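Local atomic coordinates of FERM, RhoGEF and pleckstrin domain-containing protein 2 (Mus musculus, PDB entry 4GYV), a protein that acts as a guanine nucleotide exchange factor that activates the small GTPase RAC1 and takes part in semaphorin signalling, actin remodelling and osteoclast differentiation. Residues Leu47-Leu51 against Glu114-Leu119; Ser53-Val58 against Ser107-His112; Gly64-Val69 against Ile94-Met99; Tyr160-Ser165 against Ala184-Thr189. All coordinates share one frame; numbering follows the deposited sequence.

Interaction 1. Residues Leu47-Leu51 against Glu114-Leu119; sequences LMALL and EVLTEL
L50 is the main bump on helix 47-51, and it lodges in a hollow formed by E114, V115 and E118 on the partner helix. Its CD2 lies on the aliphatic part of E118, 3.7 Å from E118 CG, while its CD1 turns toward the carboxylate end of E114. A chi1 of 180° carries L50 CG toward the second helix, and chi2 then parts the two methyls between E114 and E118. V115 answers with a bump of its own. Its two methyls straddle the boundary between L50 and L51: CG2 slides past L50, 3.8 Å from L50 CG and close to the L50 carbonyl oxygen, and CG1 meets L51 CD1 at 3.7 Å, the two side chains at about a right angle. One turn away, the seam is closed by L47, whose CD1 touches both L119 CD2, at 3.8 Å, and E118 CB. With CG beside the backbone N (chi1 -78°), E118 sets its CB and CG against L50 CD2; the bend at chi2 then turns the carboxylate. Leucine and valine thus make the apolar strip, with the two glutamates bordering it. The loop residues M43 and L150 also pack on L119. The helix segments run antiparallel, their axes 9.8 Å apart and inclined at 149°. The contact joins helix 45-52 to helix 112-124 in the elongated all-helical bundle of the DH (RhoGEF) domain.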
loop_
_atom_site.group_PDB
_atom_site.type_symbol
_atom_site.label_atom_id
_atom_site.label_comp_id
_atom_site.label_asym_id
_atom_site.label_seq_id
_atom_site.Cartn_x
_atom_site.Cartn_y
_atom_site.Cartn_z
ATOM N N LEU A 47 -24.349 20.548 4.979
ATOM C CA LEU A 47 -22.909 20.730 5.075
ATOM C C LEU A 47 -22.188 19.512 4.537
ATOM O O LEU A 47 -21.144 19.616 3.910
ATOM C CB LEU A 47 -22.496 20.955 6.521
ATOM C CG LEU A 47 -20.987 21.089 6.762
ATOM C CD1 LEU A 47 -20.310 22.138 5.861
ATOM C CD2 LEU A 47 -20.724 21.391 8.228
HETATM N N MSE A 48 -22.738 18.340 4.790
HETATM C CA MSE A 48 -22.113 17.135 4.301
HETATM C C MSE A 48 -22.183 17.104 2.774
HETATM O O MSE A 48 -21.214 16.748 2.095
HETATM C CB MSE A 48 -22.782 15.928 4.917
HETATM C CG MSE A 48 -21.914 14.701 4.884
HETATM SE SE MSE A 48 -22.822 13.187 5.644
HETATM C CE MSE A 48 -22.029 13.330 7.418
ATOM N N ALA A 49 -23.326 17.511 2.231
ATOM C CA ALA A 49 -23.425 17.743 0.794
ATOM C C ALA A 49 -22.360 18.739 0.278
ATOM O O ALA A 49 -21.627 18.432 -0.649
ATOM C CB ALA A 49 -24.785 18.201 0.446
ATOM N N LEU A 50 -22.264 19.921 0.883
ATOM C CA LEU A 50 -21.286 20.925 0.456
ATOM C C LEU A 50 -19.876 20.352 0.347
ATOM O O LEU A 50 -19.171 20.553 -0.647
ATOM C CB LEU A 50 -21.278 22.100 1.426
ATOM C CG LEU A 50 -20.303 23.225 1.117
ATOM C CD1 LEU A 50 -20.597 23.867 -0.216
ATOM C CD2 LEU A 50 -20.373 24.240 2.217
ATOM N N LEU A 51 -19.475 19.622 1.376
ATOM C CA LEU A 51 -18.166 18.994 1.393
ATOM C C LEU A 51 -18.032 17.952 0.289
ATOM O O LEU A 51 -17.196 18.095 -0.595
ATOM C CB LEU A 51 -17.918 18.348 2.751
ATOM C CG LEU A 51 -16.683 17.458 2.836
ATOM C CD1 LEU A 51 -15.451 18.207 2.397
ATOM C CD2 LEU A 51 -16.526 16.955 4.249
ATOM N N GLU A 114 -14.884 27.892 0.333
ATOM C CA GLU A 114 -16.203 28.001 0.931
ATOM C C GLU A 114 -16.489 26.773 1.812
ATOM O O GLU A 114 -16.954 26.912 2.939
ATOM C CB GLU A 114 -17.235 28.178 -0.175
ATOM C CG GLU A 114 -18.671 27.986 0.231
ATOM C CD GLU A 114 -19.614 27.951 -0.977
ATOM O OE1 GLU A 114 -20.828 27.710 -0.768
ATOM O OE2 GLU A 114 -19.140 28.168 -2.127
ATOM N N VAL A 115 -16.188 25.579 1.302
ATOM C CA VAL A 115 -16.330 24.342 2.067
ATOM C C VAL A 115 -15.562 24.454 3.376
ATOM O O VAL A 115 -16.018 24.071 4.450
ATOM C CB VAL A 115 -15.760 23.136 1.283
ATOM C CG1 VAL A 115 -15.485 21.947 2.225
ATOM C CG2 VAL A 115 -16.703 22.737 0.151
ATOM N N LEU A 116 -14.377 25.010 3.268
ATOM C CA LEU A 116 -13.526 25.173 4.413
ATOM C C LEU A 116 -14.111 26.142 5.452
ATOM O O LEU A 116 -14.203 25.778 6.623
ATOM C CB LEU A 116 -12.166 25.630 3.945
ATOM C CG LEU A 116 -11.095 25.628 5.006
ATOM C CD1 LEU A 116 -11.015 24.250 5.623
ATOM C CD2 LEU A 116 -9.810 25.993 4.306
ATOM N N THR A 117 -14.512 27.354 5.048
ATOM C CA THR A 117 -15.013 28.301 6.039
ATOM C C THR A 117 -16.250 27.731 6.739
ATOM O O THR A 117 -16.459 27.936 7.936
ATOM C CB THR A 117 -15.379 29.706 5.462
ATOM O OG1 THR A 117 -16.488 29.585 4.582
ATOM C CG2 THR A 117 -14.246 30.330 4.714
ATOM N N GLU A 118 -17.056 27.001 5.982
ATOM C CA GLU A 118 -18.308 26.485 6.488
ATOM C C GLU A 118 -18.099 25.397 7.514
ATOM O O GLU A 118 -18.863 25.294 8.478
ATOM C CB GLU A 118 -19.154 25.963 5.339
ATOM C CG GLU A 118 -19.818 27.069 4.580
ATOM C CD GLU A 118 -20.615 27.961 5.497
ATOM O OE1 GLU A 118 -20.577 29.203 5.310
ATOM O OE2 GLU A 118 -21.273 27.414 6.412
ATOM N N LEU A 119 -17.076 24.576 7.293
ATOM C CA LEU A 119 -16.685 23.579 8.276
ATOM C C LEU A 119 -16.278 24.216 9.595
ATOM O O LEU A 119 -16.766 23.819 10.654
ATOM C CB LEU A 119 -15.546 22.714 7.753
ATOM C CG LEU A 119 -15.944 21.717 6.670
ATOM C CD1 LEU A 119 -14.742 20.926 6.174
ATOM C CD2 LEU A 119 -17.011 20.791 7.179
#

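Interaction 2. Residues Ser53-Val58 against Ser107-His112; sequences SNIDPV and SYFQRH
H112 reaches across to the backbone of N54: its NE2 donates to N54 O over 2.7 Å, at an N-H...O angle of 162°, with the oxygen near the imidazole plane. This acceptor sits just before I55, the residue at the N-cap position of helix 56-77; I55 CD1 packs on the imidazole, 3.7 Å from H112 NE2. Around the bond lie two CH-pi contacts. P57 CG rests over the centre of the Y108 ring, 3.7 Å from its centroid, and V58 CG2 lies over the F109 ring, displaced toward its rim, 3.6 Å from F109 CZ. N54 OD1 comes to the edge of the Y108 ring, 3.4 Å from Y108 CD1, and also touches the methylenes of R111. The amide is also held through N54 ND2, which bonds to L50 O one turn earlier. Behind the imidazole, F109 CA covers one ring face. F109 and H112 both continue onto P153 of helix 152-170, F109 also touching V154 and L157. I55 packs on T30 and V58 on Y22 of helix 7-39, so this junction of helix starts and ends touches both long helices, 7-39 and 152-170.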
loop_
_atom_site.group_PDB
_atom_site.type_symbol
_atom_site.label_atom_id
_atom_site.label_comp_id
_atom_site.label_asym_id
_atom_site.label_seq_id
_atom_site.Cartn_x
_atom_site.Cartn_y
_atom_site.Cartn_z
ATOM N N SER A 53 -19.907 16.808 -2.257
ATOM C CA SER A 53 -20.319 17.123 -3.609
ATOM C C SER A 53 -19.181 17.772 -4.399
ATOM O O SER A 53 -19.196 17.762 -5.631
ATOM C CB SER A 53 -21.527 18.051 -3.557
ATOM O OG SER A 53 -21.317 19.246 -4.284
ATOM N N ASN A 54 -18.204 18.333 -3.688
ATOM C CA ASN A 54 -17.117 19.080 -4.314
ATOM C C ASN A 54 -15.748 18.424 -4.120
ATOM O O ASN A 54 -14.701 19.061 -4.384
ATOM C CB ASN A 54 -17.058 20.502 -3.769
ATOM C CG ASN A 54 -18.266 21.315 -4.132
ATOM O OD1 ASN A 54 -18.426 21.739 -5.283
ATOM N ND2 ASN A 54 -19.126 21.559 -3.150
ATOM N N ILE A 55 -15.774 17.174 -3.639
ATOM C CA ILE A 55 -14.579 16.350 -3.482
ATOM C C ILE A 55 -14.711 15.052 -4.264
ATOM O O ILE A 55 -13.809 14.685 -5.021
ATOM C CB ILE A 55 -14.287 16.001 -2.017
ATOM C CG1 ILE A 55 -13.827 17.226 -1.275
ATOM C CG2 ILE A 55 -13.122 15.061 -1.943
ATOM C CD1 ILE A 55 -12.560 17.741 -1.850
ATOM N N ASP A 56 -15.844 14.373 -4.080
ATOM C CA ASP A 56 -16.161 13.154 -4.823
ATOM C C ASP A 56 -15.853 13.206 -6.316
ATOM O O ASP A 56 -15.213 12.287 -6.837
ATOM C CB ASP A 56 -17.613 12.740 -4.630
ATOM C CG ASP A 56 -17.853 11.997 -3.328
ATOM O OD1 ASP A 56 -16.877 11.505 -2.707
ATOM O OD2 ASP A 56 -19.044 11.903 -2.939
ATOM N N PRO A 57 -16.294 14.271 -7.016
ATOM C CA PRO A 57 -15.951 14.322 -8.447
ATOM C C PRO A 57 -14.454 14.548 -8.694
ATOM O O PRO A 57 -13.918 13.992 -9.644
ATOM C CB PRO A 57 -16.738 15.536 -8.961
ATOM C CG PRO A 57 -17.625 15.945 -7.873
ATOM C CD PRO A 57 -17.023 15.479 -6.597
ATOM N N VAL A 58 -13.816 15.375 -7.865
ATOM C CA VAL A 58 -12.384 15.599 -7.950
ATOM C C VAL A 58 -11.636 14.278 -7.830
ATOM O O VAL A 58 -10.721 13.995 -8.615
ATOM C CB VAL A 58 -11.896 16.567 -6.845
ATOM C CG1 VAL A 58 -10.386 16.431 -6.609
ATOM C CG2 VAL A 58 -12.259 17.985 -7.188
ATOM N N SER A 107 -15.351 24.144 -11.261
ATOM C CA SER A 107 -16.469 24.509 -10.402
ATOM C C SER A 107 -16.273 23.970 -8.985
ATOM O O SER A 107 -16.550 24.640 -7.992
ATOM C CB SER A 107 -17.756 23.929 -10.971
ATOM O OG SER A 107 -17.536 23.474 -12.290
ATOM N N TYR A 108 -15.811 22.739 -8.890
ATOM C CA TYR A 108 -15.720 22.116 -7.599
ATOM C C TYR A 108 -14.578 22.728 -6.814
ATOM O O TYR A 108 -14.741 23.074 -5.643
ATOM C CB TYR A 108 -15.516 20.617 -7.761
ATOM C CG TYR A 108 -16.581 19.964 -8.589
ATOM C CD1 TYR A 108 -17.880 19.938 -8.151
ATOM C CD2 TYR A 108 -16.285 19.346 -9.791
ATOM C CE1 TYR A 108 -18.870 19.340 -8.889
ATOM C CE2 TYR A 108 -17.277 18.737 -10.542
ATOM C CZ TYR A 108 -18.572 18.749 -10.079
ATOM O OH TYR A 108 -19.596 18.161 -10.771
ATOM N N PHE A 109 -13.423 22.853 -7.458
ATOM C CA PHE A 109 -12.252 23.402 -6.791
ATOM C C PHE A 109 -12.597 24.795 -6.279
ATOM O O PHE A 109 -12.240 25.184 -5.174
ATOM C CB PHE A 109 -11.063 23.464 -7.751
ATOM C CG PHE A 109 -10.501 22.122 -8.097
ATOM C CD1 PHE A 109 -9.635 21.474 -7.231
ATOM C CD2 PHE A 109 -10.830 21.502 -9.289
ATOM C CE1 PHE A 109 -9.113 20.220 -7.542
ATOM C CE2 PHE A 109 -10.311 20.250 -9.603
ATOM C CZ PHE A 109 -9.459 19.609 -8.721
ATOM N N GLN A 110 -13.339 25.525 -7.090
ATOM C CA GLN A 110 -13.738 26.879 -6.764
ATOM C C GLN A 110 -14.542 26.974 -5.466
ATOM O O GLN A 110 -14.584 28.026 -4.851
ATOM C CB GLN A 110 -14.559 27.453 -7.912
ATOM C CG GLN A 110 -14.542 28.926 -7.979
ATOM C CD GLN A 110 -13.522 29.411 -8.957
ATOM O OE1 GLN A 110 -13.708 29.263 -10.166
ATOM N NE2 GLN A 110 -12.426 29.998 -8.453
ATOM N N ARG A 111 -15.180 25.889 -5.044
ATOM C CA ARG A 111 -15.998 25.940 -3.829
ATOM C C ARG A 111 -15.236 25.521 -2.569
ATOM O O ARG A 111 -15.770 25.598 -1.466
ATOM C CB ARG A 111 -17.320 25.162 -3.988
ATOM C CG ARG A 111 -18.327 25.881 -4.865
ATOM C CD ARG A 111 -19.549 25.040 -5.183
ATOM N NE ARG A 111 -20.446 25.711 -6.132
ATOM C CZ ARG A 111 -21.253 26.735 -5.821
ATOM N NH1 ARG A 111 -22.049 27.284 -6.746
ATOM N NH2 ARG A 111 -21.268 27.213 -4.577
ATOM N N HIS A 112 -13.980 25.120 -2.725
ATOM C CA HIS A 112 -13.226 24.584 -1.594
ATOM C C HIS A 112 -12.994 25.555 -0.461
ATOM O O HIS A 112 -13.100 25.172 0.689
ATOM C CB HIS A 112 -11.905 23.959 -2.033
ATOM C CG HIS A 112 -12.070 22.666 -2.770
ATOM N ND1 HIS A 112 -11.003 21.924 -3.222
ATOM C CD2 HIS A 112 -13.184 21.996 -3.148
ATOM C CE1 HIS A 112 -11.454 20.844 -3.837
ATOM N NE2 HIS A 112 -12.773 20.859 -3.796
#

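Interaction 3. Residues Gly64-Val69 against Ile94-Met99; sequences GFLHEV and ILLRNM
F65 faces N98 and E68 faces I94 where helices 64-69 and 94-99 run nearly antiparallel, at 171° with axes 10.5 Å apart. The pairing has a knobs-into-holes element within the DH-domain helical bundle: the F65 side chain enters a hole lined by I94, L95, N98 and M99. Its CG lies anti to the backbone N (chi1 -177°), which swings the ring across toward the second helix. L95 CD2 meets the ring at its edge, 3.8 Å from F65 CZ, and CE of M99, a selenomethionine in this crystal, lies over one face, 4.1 Å from F65 CZ. Y160 of helix 152-170 approaches this ring as well, their planes at about 70°, so the aromatic knob also touches a third helix. Beside it I94 spreads its methyls over E68 and V69, with I94 CG2 3.9 Å from E68 CB. The polar half of the contact gathers on one oxygen. E68 OE1 forms a salt bridge with R97 at the edge of the guanidinium, through NH1 and more weakly through NE; the modelled NH1 distance is doubtfully short. The extended E68 chain also takes a bond from N98 ND2, 3.2 Å from E68 OE1 and arriving from above the carboxylate plane. That amide is fixed by its other bond, ND2 to I94 O at 2.7 Å, with the carbonyl oxygen almost exactly in the N98 amide plane.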
loop_
_atom_site.group_PDB
_atom_site.type_symbol
_atom_site.label_atom_id
_atom_site.label_comp_id
_atom_site.label_asym_id
_atom_site.label_seq_id
_atom_site.Cartn_x
_atom_site.Cartn_y
_atom_site.Cartn_z
ATOM N N GLY A 64 -9.061 8.563 -12.784
ATOM C CA GLY A 64 -8.983 8.257 -14.194
ATOM C C GLY A 64 -7.616 8.652 -14.701
ATOM O O GLY A 64 -7.015 7.964 -15.521
ATOM N N PHE A 65 -7.126 9.773 -14.198
ATOM C CA PHE A 65 -5.814 10.258 -14.562
ATOM C C PHE A 65 -4.728 9.279 -14.131
ATOM O O PHE A 65 -3.826 8.945 -14.900
ATOM C CB PHE A 65 -5.582 11.604 -13.897
ATOM C CG PHE A 65 -4.286 12.229 -14.254
ATOM C CD1 PHE A 65 -3.880 12.289 -15.572
ATOM C CD2 PHE A 65 -3.460 12.757 -13.274
ATOM C CE1 PHE A 65 -2.670 12.874 -15.914
ATOM C CE2 PHE A 65 -2.254 13.341 -13.610
ATOM C CZ PHE A 65 -1.864 13.406 -14.937
ATOM N N LEU A 66 -4.811 8.826 -12.890
ATOM C CA LEU A 66 -3.803 7.928 -12.367
ATOM C C LEU A 66 -3.799 6.664 -13.189
ATOM O O LEU A 66 -2.756 6.110 -13.503
ATOM C CB LEU A 66 -4.078 7.590 -10.907
ATOM C CG LEU A 66 -3.203 6.484 -10.302
ATOM C CD1 LEU A 66 -1.754 6.871 -10.369
ATOM C CD2 LEU A 66 -3.597 6.176 -8.856
ATOM N N HIS A 67 -4.983 6.223 -13.566
ATOM C CA HIS A 67 -5.097 4.977 -14.303
ATOM C C HIS A 67 -4.350 5.046 -15.625
ATOM O O HIS A 67 -3.682 4.092 -16.030
ATOM C CB HIS A 67 -6.554 4.658 -14.550
ATOM C CG HIS A 67 -6.761 3.341 -15.214
ATOM N ND1 HIS A 67 -6.978 3.221 -16.574
ATOM C CD2 HIS A 67 -6.764 2.083 -14.713
ATOM C CE1 HIS A 67 -7.122 1.948 -16.878
ATOM N NE2 HIS A 67 -6.995 1.238 -15.769
ATOM N N GLU A 68 -4.467 6.193 -16.283
ATOM C CA GLU A 68 -3.857 6.398 -17.574
ATOM C C GLU A 68 -2.346 6.573 -17.425
ATOM O O GLU A 68 -1.564 6.006 -18.194
ATOM C CB GLU A 68 -4.501 7.593 -18.257
ATOM C CG GLU A 68 -5.893 7.309 -18.788
ATOM C CD GLU A 68 -6.528 8.520 -19.469
ATOM O OE1 GLU A 68 -5.791 9.338 -20.052
ATOM O OE2 GLU A 68 -7.769 8.671 -19.405
ATOM N N VAL A 69 -1.936 7.324 -16.412
ATOM C CA VAL A 69 -0.517 7.544 -16.181
ATOM C C VAL A 69 0.190 6.240 -15.822
ATOM O O VAL A 69 1.308 6.002 -16.256
ATOM C CB VAL A 69 -0.267 8.618 -15.106
ATOM C CG1 VAL A 69 1.184 8.728 -14.801
ATOM C CG2 VAL A 69 -0.773 9.966 -15.586
ATOM N N ILE A 94 -1.325 12.200 -22.755
ATOM C CA ILE A 94 -2.150 11.893 -21.602
ATOM C C ILE A 94 -2.382 13.157 -20.768
ATOM O O ILE A 94 -3.519 13.486 -20.436
ATOM C CB ILE A 94 -1.511 10.760 -20.784
ATOM C CG1 ILE A 94 -1.492 9.494 -21.627
ATOM C CG2 ILE A 94 -2.249 10.510 -19.471
ATOM C CD1 ILE A 94 -0.922 8.346 -20.928
ATOM N N LEU A 95 -1.305 13.871 -20.467
ATOM C CA LEU A 95 -1.401 15.139 -19.760
ATOM C C LEU A 95 -2.363 16.093 -20.447
ATOM O O LEU A 95 -3.164 16.779 -19.805
ATOM C CB LEU A 95 -0.028 15.798 -19.670
ATOM C CG LEU A 95 1.021 14.983 -18.925
ATOM C CD1 LEU A 95 2.327 15.715 -18.910
ATOM C CD2 LEU A 95 0.560 14.692 -17.514
ATOM N N LEU A 96 -2.279 16.151 -21.761
ATOM C CA LEU A 96 -3.079 17.106 -22.489
ATOM C C LEU A 96 -4.530 16.719 -22.413
ATOM O O LEU A 96 -5.387 17.567 -22.237
ATOM C CB LEU A 96 -2.644 17.142 -23.930
ATOM C CG LEU A 96 -3.574 17.872 -24.881
ATOM C CD1 LEU A 96 -3.597 19.324 -24.526
ATOM C CD2 LEU A 96 -3.088 17.663 -26.289
ATOM N N ARG A 97 -4.810 15.434 -22.562
ATOM C CA ARG A 97 -6.186 14.967 -22.471
ATOM C C ARG A 97 -6.743 15.317 -21.079
ATOM O O ARG A 97 -7.777 15.958 -20.954
ATOM C CB ARG A 97 -6.272 13.462 -22.779
ATOM C CG ARG A 97 -7.667 12.844 -22.636
ATOM C CD ARG A 97 -7.777 11.430 -23.222
ATOM N NE ARG A 97 -6.909 10.465 -22.551
ATOM C CZ ARG A 97 -5.863 9.858 -23.122
ATOM N NH1 ARG A 97 -5.126 8.990 -22.424
ATOM N NH2 ARG A 97 -5.550 10.103 -24.395
ATOM N N ASN A 98 -6.026 14.938 -20.036
ATOM C CA ASN A 98 -6.478 15.224 -18.679
ATOM C C ASN A 98 -6.487 16.703 -18.273
ATOM O O ASN A 98 -7.393 17.126 -17.564
ATOM C CB ASN A 98 -5.720 14.367 -17.660
ATOM C CG ASN A 98 -5.995 12.903 -17.843
ATOM O OD1 ASN A 98 -6.837 12.334 -17.151
ATOM N ND2 ASN A 98 -5.324 12.286 -18.817
HETATM N N MSE A 99 -5.515 17.497 -18.715
HETATM C CA MSE A 99 -5.581 18.917 -18.385
HETATM C C MSE A 99 -6.808 19.559 -19.020
HETATM O O MSE A 99 -7.474 20.375 -18.402
HETATM C CB MSE A 99 -4.304 19.667 -18.743
HETATM C CG MSE A 99 -3.072 19.244 -17.936
HETATM SE SE MSE A 99 -3.265 19.000 -15.979
HETATM C CE MSE A 99 -3.426 17.100 -15.904
#

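Interaction 4. Residues Tyr160-Ser165 against Ala184-Thr189; sequences YRLLLS and ALKAIT
R161 sits opposite I188 and L164 opposite L185 where helices 160-165 and 184-189 pass antiparallel, at 159° with axes 9.2 Å apart. L164 CD2 sits on the A184 methyl, 3.8 Å from A184 CB, and its CD1 reaches I188 CG2 at 3.9 Å. L185 CD1 lies 3.9 Å from L164 CB and close to the R161 carbonyl oxygen. I188, whose CG1 is anti to the backbone N (chi1 -177°), lays that atom 3.8 Å from Y160 CB, while its CD1 is at the edge of the tyrosine ring. The Y160 ring itself leads away, its hydroxyl bonded to E19 and H62. At the outer border the R161 and T189 side chains cross at about a right angle, the R161 CG methylene meeting T189 OG1. Both flanking hydroxyls turn back on their own helices: S165 OG bonds to R161 O at 2.8 Å, and T189 OG1 to L185 O at 2.7 Å. With these hydroxyls satisfied within their own helices, cohesion between the segments rests on aliphatic fit and close approach, without directional polar links across the seam.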
loop_
_atom_site.group_PDB
_atom_site.type_symbol
_atom_site.label_atom_id
_atom_site.label_comp_id
_atom_site.label_asym_id
_atom_site.label_seq_id
_atom_site.Cartn_x
_atom_site.Cartn_y
_atom_site.Cartn_z
ATOM N N TYR A 160 0.789 20.479 -10.867
ATOM C CA TYR A 160 0.683 20.126 -12.287
ATOM C C TYR A 160 1.325 21.202 -13.172
ATOM O O TYR A 160 2.083 20.885 -14.098
ATOM C CB TYR A 160 -0.770 19.929 -12.725
ATOM C CG TYR A 160 -1.454 18.654 -12.243
ATOM C CD1 TYR A 160 -0.729 17.590 -11.689
ATOM C CD2 TYR A 160 -2.837 18.512 -12.349
ATOM C CE1 TYR A 160 -1.379 16.422 -11.247
ATOM C CE2 TYR A 160 -3.487 17.356 -11.918
ATOM C CZ TYR A 160 -2.756 16.323 -11.373
ATOM O OH TYR A 160 -3.425 15.199 -10.953
ATOM N N ARG A 161 1.023 22.471 -12.892
ATOM C CA ARG A 161 1.546 23.567 -13.704
ATOM C C ARG A 161 3.065 23.539 -13.630
ATOM O O ARG A 161 3.750 23.833 -14.601
ATOM C CB ARG A 161 1.013 24.927 -13.230
ATOM C CG ARG A 161 1.265 26.106 -14.199
ATOM C CD ARG A 161 1.703 27.402 -13.490
ATOM N NE ARG A 161 0.722 27.929 -12.526
ATOM C CZ ARG A 161 0.993 28.217 -11.247
ATOM N NH1 ARG A 161 2.218 28.025 -10.762
ATOM N NH2 ARG A 161 0.043 28.695 -10.444
ATOM N N LEU A 162 3.581 23.161 -12.470
ATOM C CA LEU A 162 5.009 23.157 -12.224
ATOM C C LEU A 162 5.673 22.083 -13.043
ATOM O O LEU A 162 6.667 22.335 -13.728
ATOM C CB LEU A 162 5.255 22.854 -10.760
ATOM C CG LEU A 162 5.751 24.008 -9.926
ATOM C CD1 LEU A 162 7.220 24.174 -10.288
ATOM C CD2 LEU A 162 4.893 25.272 -10.226
ATOM N N LEU A 163 5.106 20.878 -12.938
ATOM C CA LEU A 163 5.582 19.685 -13.625
ATOM C C LEU A 163 5.544 19.840 -15.144
ATOM O O LEU A 163 6.514 19.533 -15.823
ATOM C CB LEU A 163 4.772 18.469 -13.169
ATOM C CG LEU A 163 5.023 18.017 -11.721
ATOM C CD1 LEU A 163 3.790 17.369 -11.117
ATOM C CD2 LEU A 163 6.235 17.083 -11.603
ATOM N N LEU A 164 4.432 20.325 -15.677
ATOM C CA LEU A 164 4.364 20.605 -17.102
ATOM C C LEU A 164 5.380 21.665 -17.535
ATOM O O LEU A 164 5.926 21.618 -18.636
ATOM C CB LEU A 164 2.943 20.985 -17.494
ATOM C CG LEU A 164 2.166 19.687 -17.695
ATOM C CD1 LEU A 164 0.673 19.840 -17.466
ATOM C CD2 LEU A 164 2.448 19.194 -19.105
ATOM N N SER A 165 5.664 22.608 -16.656
ATOM C CA SER A 165 6.677 23.598 -16.965
ATOM C C SER A 165 8.025 22.957 -17.181
ATOM O O SER A 165 8.774 23.363 -18.061
ATOM C CB SER A 165 6.781 24.621 -15.853
ATOM O OG SER A 165 5.649 25.460 -15.890
ATOM N N ALA A 184 -0.873 21.088 -23.121
ATOM C CA ALA A 184 -1.291 20.736 -21.771
ATOM C C ALA A 184 -0.947 21.832 -20.760
ATOM O O ALA A 184 -1.741 22.142 -19.870
ATOM C CB ALA A 184 -0.655 19.417 -21.358
ATOM N N LEU A 185 0.241 22.409 -20.890
ATOM C CA LEU A 185 0.645 23.458 -19.979
ATOM C C LEU A 185 -0.280 24.657 -20.112
ATOM O O LEU A 185 -0.618 25.322 -19.122
ATOM C CB LEU A 185 2.070 23.885 -20.260
ATOM C CG LEU A 185 2.544 25.069 -19.420
ATOM C CD1 LEU A 185 2.400 24.792 -17.947
ATOM C CD2 LEU A 185 3.975 25.375 -19.748
ATOM N N LYS A 186 -0.682 24.930 -21.347
ATOM C CA LYS A 186 -1.586 26.034 -21.611
ATOM C C LYS A 186 -2.901 25.752 -20.893
ATOM O O LYS A 186 -3.464 26.625 -20.256
ATOM C CB LYS A 186 -1.779 26.208 -23.118
ATOM C CG LYS A 186 -2.683 27.361 -23.529
ATOM C CD LYS A 186 -2.884 27.362 -25.051
ATOM C CE LYS A 186 -4.003 28.298 -25.508
ATOM N NZ LYS A 186 -4.100 28.373 -27.005
ATOM N N ALA A 187 -3.351 24.504 -20.955
ATOM C CA ALA A 187 -4.603 24.101 -20.331
ATOM C C ALA A 187 -4.606 24.254 -18.807
ATOM O O ALA A 187 -5.506 24.865 -18.236
ATOM C CB ALA A 187 -4.911 22.676 -20.701
ATOM N N ILE A 188 -3.609 23.665 -18.156
ATOM C CA ILE A 188 -3.487 23.734 -16.712
ATOM C C ILE A 188 -3.252 25.178 -16.258
ATOM O O ILE A 188 -3.717 25.596 -15.201
ATOM C CB ILE A 188 -2.350 22.821 -16.203
ATOM C CG1 ILE A 188 -2.283 22.857 -14.682
ATOM C CG2 ILE A 188 -0.995 23.243 -16.773
ATOM C CD1 ILE A 188 -3.600 22.565 -14.025
ATOM N N THR A 189 -2.540 25.949 -17.060
ATOM C CA THR A 189 -2.344 27.347 -16.726
ATOM C C THR A 189 -3.673 28.104 -16.747
ATOM O O THR A 189 -3.938 28.932 -15.859
ATOM C CB THR A 189 -1.331 28.000 -17.651
ATOM O OG1 THR A 189 -0.058 27.375 -17.453
ATOM C CG2 THR A 189 -1.209 29.442 -17.337
#

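How the interactions relate
From the N terminus, helix 45-52 opens interaction 1, and the loop it opens closes at helix 112-124. Inside that long loop, interaction 2 ties the start of helix 56-77 to the region around helix 106-110; inside that in turn, interaction 3 joins the same helix 56-77 to helix 92-102. The three are therefore nested, none crossing. Interaction 4 follows in series, closing the shorter loop between helices 152-170 and 178-194. Interactions 1 and 2 touch through V115 and N54 toward one end of the domain. Interactions 3 and 4 touch through L95-L164 and M99-A187, on the opposite side of the chain's centre from interaction 1.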